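Local coordinates for protein LbaCas13a H328A (C2c2) (Lachnospiraceae bacterium NK4A179, PDB 5WLH) that binds precursor CRISPR RNA as an engineered variant of a Cas13a effector, an RNA-guided nuclease that targets and cleaves RNA, at residues Y1008-C1016 with L1028-K1036. Numbering follows the deposited sequence.
Sequences YKDSLNRFC and LYYDGEHPK
Cys1016 and Tyr1030 meet with CA atoms 6.4 Å apart, where one side of helix 1008-1016 packs against a two-stranded beta hairpin, 1030-1031 with 1034-1035, closed by a type II' turn from Asp1031 to His1034. Gly1032, able to take positive phi easily, suits the turn's second position. Tyr1030 leans on the helix, its ring held between two unlike surfaces. Over one face lies Asn1013, whose CB sits 4.0 Å from the Tyr1030 ring centroid in a CH-pi contact. OD1 of Asn1013 comes within 3.3 Å of Tyr1030 CE2, the amide plane turned 54° from the ring. Having CG anti to the backbone N (chi1 -178°) is what carries that amide across the ring. The opposite face rests on the hairpin's own backbone, at His1034 O and Pro1035 N. Leu1012 meets the ring edge through CG and uses its branches separately: CD1 reaches CB of Tyr1029, and CD2 packs 3.7 Å from CB of Pro1035, a compact apolar partner that also touches Tyr991 of helix 988-995. Cys1016, small enough for a close backbone approach, sets SG 3.7 Å from CB of Tyr1029. The phenol of Tyr1029 leads elsewhere: its OH is hydrogen-bonded to Val1103 O at the end of helix 1087-1103, which ties the hairpin to that helix. At the other end, the extended chain of Lys1009 crosses the Tyr1030 phenol with its methylenes, leaving the amine to a weak, long ion pair with Asp988. Tyr1030 OH, 3.4 Å from Lys1009 CG, donates a 3.3 Å hydrogen bond to Glu1033 O from above the carbonyl plane.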
loop_
_atom_site.group_PDB
_atom_site.type_symbol
_atom_site.label_atom_id
_atom_site.label_comp_id
_atom_site.label_asym_id
_atom_site.label_seq_id
_atom_site.Cartn_x
_atom_site.Cartn_y
_atom_site.Cartn_z
ATOM N N TYR A 1008 25.122 -19.121 34.359
ATOM C CA TYR A 1008 24.874 -19.204 32.921
ATOM C C TYR A 1008 26.164 -19.094 32.121
ATOM O O TYR A 1008 26.333 -19.792 31.114
ATOM C CB TYR A 1008 23.895 -18.114 32.515
ATOM C CG TYR A 1008 22.468 -18.364 32.950
ATOM C CD1 TYR A 1008 21.622 -19.132 32.164
ATOM C CD2 TYR A 1008 21.954 -17.818 34.128
ATOM C CE1 TYR A 1008 20.315 -19.365 32.534
ATOM C CE2 TYR A 1008 20.642 -18.045 34.507
ATOM C CZ TYR A 1008 19.828 -18.818 33.708
ATOM O OH TYR A 1008 18.526 -19.027 34.102
ATOM N N LYS A 1009 27.076 -18.215 32.542
ATOM C CA LYS A 1009 28.315 -18.007 31.795
ATOM C C LYS A 1009 29.100 -19.305 31.645
ATOM O O LYS A 1009 29.671 -19.577 30.583
ATOM C CB LYS A 1009 29.166 -16.939 32.485
ATOM C CG LYS A 1009 30.526 -16.692 31.849
ATOM C CD LYS A 1009 31.381 -15.785 32.725
ATOM C CE LYS A 1009 32.757 -15.559 32.123
ATOM N NZ LYS A 1009 33.614 -14.728 33.009
ATOM N N ASP A 1010 29.133 -20.124 32.699
ATOM C CA ASP A 1010 29.864 -21.387 32.636
ATOM C C ASP A 1010 29.086 -22.442 31.862
ATOM O O ASP A 1010 29.672 -23.208 31.087
ATOM C CB ASP A 1010 30.175 -21.884 34.045
ATOM C CG ASP A 1010 31.204 -21.028 34.743
ATOM O OD1 ASP A 1010 32.139 -20.558 34.059
ATOM O OD2 ASP A 1010 31.069 -20.818 35.969
ATOM N N SER A 1011 27.768 -22.497 32.064
ATOM C CA SER A 1011 26.948 -23.446 31.324
ATOM C C SER A 1011 27.044 -23.211 29.821
ATOM O O SER A 1011 27.009 -24.170 29.038
ATOM C CB SER A 1011 25.500 -23.350 31.799
ATOM O OG SER A 1011 24.836 -24.588 31.652
ATOM N N LEU A 1012 27.180 -21.950 29.399
ATOM C CA LEU A 1012 27.356 -21.648 27.983
ATOM C C LEU A 1012 28.777 -21.954 27.526
ATOM O O LEU A 1012 28.983 -22.436 26.408
ATOM C CB LEU A 1012 27.003 -20.180 27.709
ATOM C CG LEU A 1012 27.280 -19.626 26.306
ATOM C CD1 LEU A 1012 26.565 -20.445 25.234
ATOM C CD2 LEU A 1012 26.896 -18.149 26.209
ATOM N N ASN A 1013 29.768 -21.678 28.378
ATOM C CA ASN A 1013 31.147 -22.000 28.030
ATOM C C ASN A 1013 31.345 -23.508 27.924
ATOM O O ASN A 1013 32.046 -23.985 27.024
ATOM C CB ASN A 1013 32.101 -21.392 29.059
ATOM C CG ASN A 1013 33.560 -21.650 28.730
ATOM O OD1 ASN A 1013 34.077 -21.189 27.710
ATOM N ND2 ASN A 1013 34.235 -22.391 29.599
ATOM N N ARG A 1014 30.731 -24.271 28.832
ATOM C CA ARG A 1014 30.770 -25.728 28.737
ATOM C C ARG A 1014 30.161 -26.207 27.427
ATOM O O ARG A 1014 30.689 -27.119 26.776
ATOM C CB ARG A 1014 30.026 -26.347 29.921
ATOM C CG ARG A 1014 30.871 -27.239 30.813
ATOM C CD ARG A 1014 30.052 -27.786 31.979
ATOM N NE ARG A 1014 29.611 -26.741 32.900
ATOM C CZ ARG A 1014 28.337 -26.418 33.118
ATOM N NH1 ARG A 1014 27.367 -27.059 32.477
ATOM N NH2 ARG A 1014 28.032 -25.454 33.977
ATOM N N PHE A 1015 29.049 -25.593 27.023
ATOM C CA PHE A 1015 28.337 -26.022 25.825
ATOM C C PHE A 1015 29.157 -25.766 24.566
ATOM O O PHE A 1015 29.179 -26.602 23.655
ATOM C CB PHE A 1015 26.992 -25.302 25.764
ATOM C CG PHE A 1015 26.119 -25.724 24.624
ATOM C CD1 PHE A 1015 25.358 -26.877 24.711
ATOM C CD2 PHE A 1015 26.030 -24.947 23.479
ATOM C CE1 PHE A 1015 24.538 -27.258 23.672
ATOM C CE2 PHE A 1015 25.212 -25.324 22.438
ATOM C CZ PHE A 1015 24.464 -26.481 22.531
ATOM N N CYS A 1016 29.843 -24.622 24.495
ATOM C CA CYS A 1016 30.637 -24.322 23.309
ATOM C C CYS A 1016 31.917 -25.142 23.261
ATOM O O CYS A 1016 32.460 -25.378 22.177
ATOM C CB CYS A 1016 30.972 -22.831 23.255
ATOM S SG CYS A 1016 29.522 -21.752 23.250
ATOM N N LEU A 1028 30.746 -21.481 18.098
ATOM C CA LEU A 1028 29.656 -20.584 17.728
ATOM C C LEU A 1028 29.466 -19.418 18.694
ATOM O O LEU A 1028 29.586 -18.255 18.294
ATOM C CB LEU A 1028 28.347 -21.373 17.593
ATOM C CG LEU A 1028 28.274 -22.287 16.367
ATOM C CD1 LEU A 1028 26.979 -23.078 16.343
ATOM C CD2 LEU A 1028 28.440 -21.473 15.094
ATOM N N TYR A 1029 29.171 -19.704 19.961
ATOM C CA TYR A 1029 28.593 -18.709 20.855
ATOM C C TYR A 1029 29.570 -18.153 21.884
ATOM O O TYR A 1029 29.155 -17.381 22.757
ATOM C CB TYR A 1029 27.375 -19.307 21.555
ATOM C CG TYR A 1029 26.385 -19.897 20.574
ATOM C CD1 TYR A 1029 25.654 -19.080 19.718
ATOM C CD2 TYR A 1029 26.216 -21.273 20.469
ATOM C CE1 TYR A 1029 24.755 -19.614 18.809
ATOM C CE2 TYR A 1029 25.321 -21.816 19.562
ATOM C CZ TYR A 1029 24.594 -20.981 18.733
ATOM O OH TYR A 1029 23.701 -21.519 17.828
ATOM N N TYR A 1030 30.852 -18.510 21.806
ATOM C CA TYR A 1030 31.835 -18.055 22.778
ATOM C C TYR A 1030 33.038 -17.459 22.067
ATOM O O TYR A 1030 33.452 -17.950 21.012
ATOM C CB TYR A 1030 32.277 -19.195 23.704
ATOM C CG TYR A 1030 32.316 -18.784 25.156
ATOM C CD1 TYR A 1030 31.173 -18.826 25.940
ATOM C CD2 TYR A 1030 33.496 -18.337 25.738
ATOM C CE1 TYR A 1030 31.200 -18.440 27.265
ATOM C CE2 TYR A 1030 33.534 -17.951 27.064
ATOM C CZ TYR A 1030 32.385 -18.004 27.822
ATOM O OH TYR A 1030 32.423 -17.621 29.140
ATOM N N ASP A 1031 33.594 -16.392 22.654
ATOM C CA ASP A 1031 34.738 -15.659 22.101
ATOM C C ASP A 1031 35.802 -15.588 23.201
ATOM O O ASP A 1031 35.937 -14.579 23.898
ATOM C CB ASP A 1031 34.306 -14.264 21.611
ATOM C CG ASP A 1031 35.430 -13.498 20.924
ATOM O OD1 ASP A 1031 36.562 -14.019 20.846
ATOM O OD2 ASP A 1031 35.171 -12.366 20.455
ATOM N N GLY A 1032 36.550 -16.676 23.359
ATOM C CA GLY A 1032 37.619 -16.734 24.335
ATOM C C GLY A 1032 37.159 -16.711 25.778
ATOM O O GLY A 1032 36.638 -17.707 26.289
ATOM N N GLU A 1033 37.345 -15.572 26.447
ATOM C CA GLU A 1033 37.049 -15.475 27.872
ATOM C C GLU A 1033 35.570 -15.247 28.148
ATOM O O GLU A 1033 35.057 -15.702 29.178
ATOM C CB GLU A 1033 37.864 -14.342 28.498
ATOM C CG GLU A 1033 38.153 -14.517 29.977
ATOM C CD GLU A 1033 39.211 -15.569 30.247
ATOM O OE1 GLU A 1033 39.816 -16.081 29.278
ATOM O OE2 GLU A 1033 39.443 -15.877 31.433
ATOM N N HIS A 1034 34.881 -14.553 27.255
ATOM C CA HIS A 1034 33.510 -14.118 27.444
ATOM C C HIS A 1034 32.621 -14.693 26.353
ATOM O O HIS A 1034 33.106 -15.044 25.269
ATOM C CB HIS A 1034 33.434 -12.585 27.423
ATOM C CG HIS A 1034 34.529 -11.923 28.199
ATOM N ND1 HIS A 1034 34.458 -11.718 29.560
ATOM C CD2 HIS A 1034 35.727 -11.432 27.807
ATOM C CE1 HIS A 1034 35.562 -11.122 29.971
ATOM N NE2 HIS A 1034 36.350 -10.937 28.928
ATOM N N PRO A 1035 31.317 -14.813 26.601
ATOM C CA PRO A 1035 30.405 -15.208 25.523
ATOM C C PRO A 1035 30.571 -14.278 24.329
ATOM O O PRO A 1035 30.938 -13.108 24.471
ATOM C CB PRO A 1035 29.018 -15.079 26.160
ATOM C CG PRO A 1035 29.270 -15.201 27.633
ATOM C CD PRO A 1035 30.607 -14.577 27.871
ATOM N N LYS A 1036 30.344 -14.822 23.139
ATOM C CA LYS A 1036 30.524 -14.033 21.932
ATOM C C LYS A 1036 29.407 -13.001 21.820
ATOM O O LYS A 1036 28.229 -13.328 21.987
ATOM C CB LYS A 1036 30.544 -14.935 20.699
ATOM C CG LYS A 1036 31.039 -14.244 19.440
ATOM C CD LYS A 1036 30.759 -15.081 18.214
ATOM C CE LYS A 1036 30.826 -14.243 16.949
ATOM N NZ LYS A 1036 30.260 -14.983 15.783
#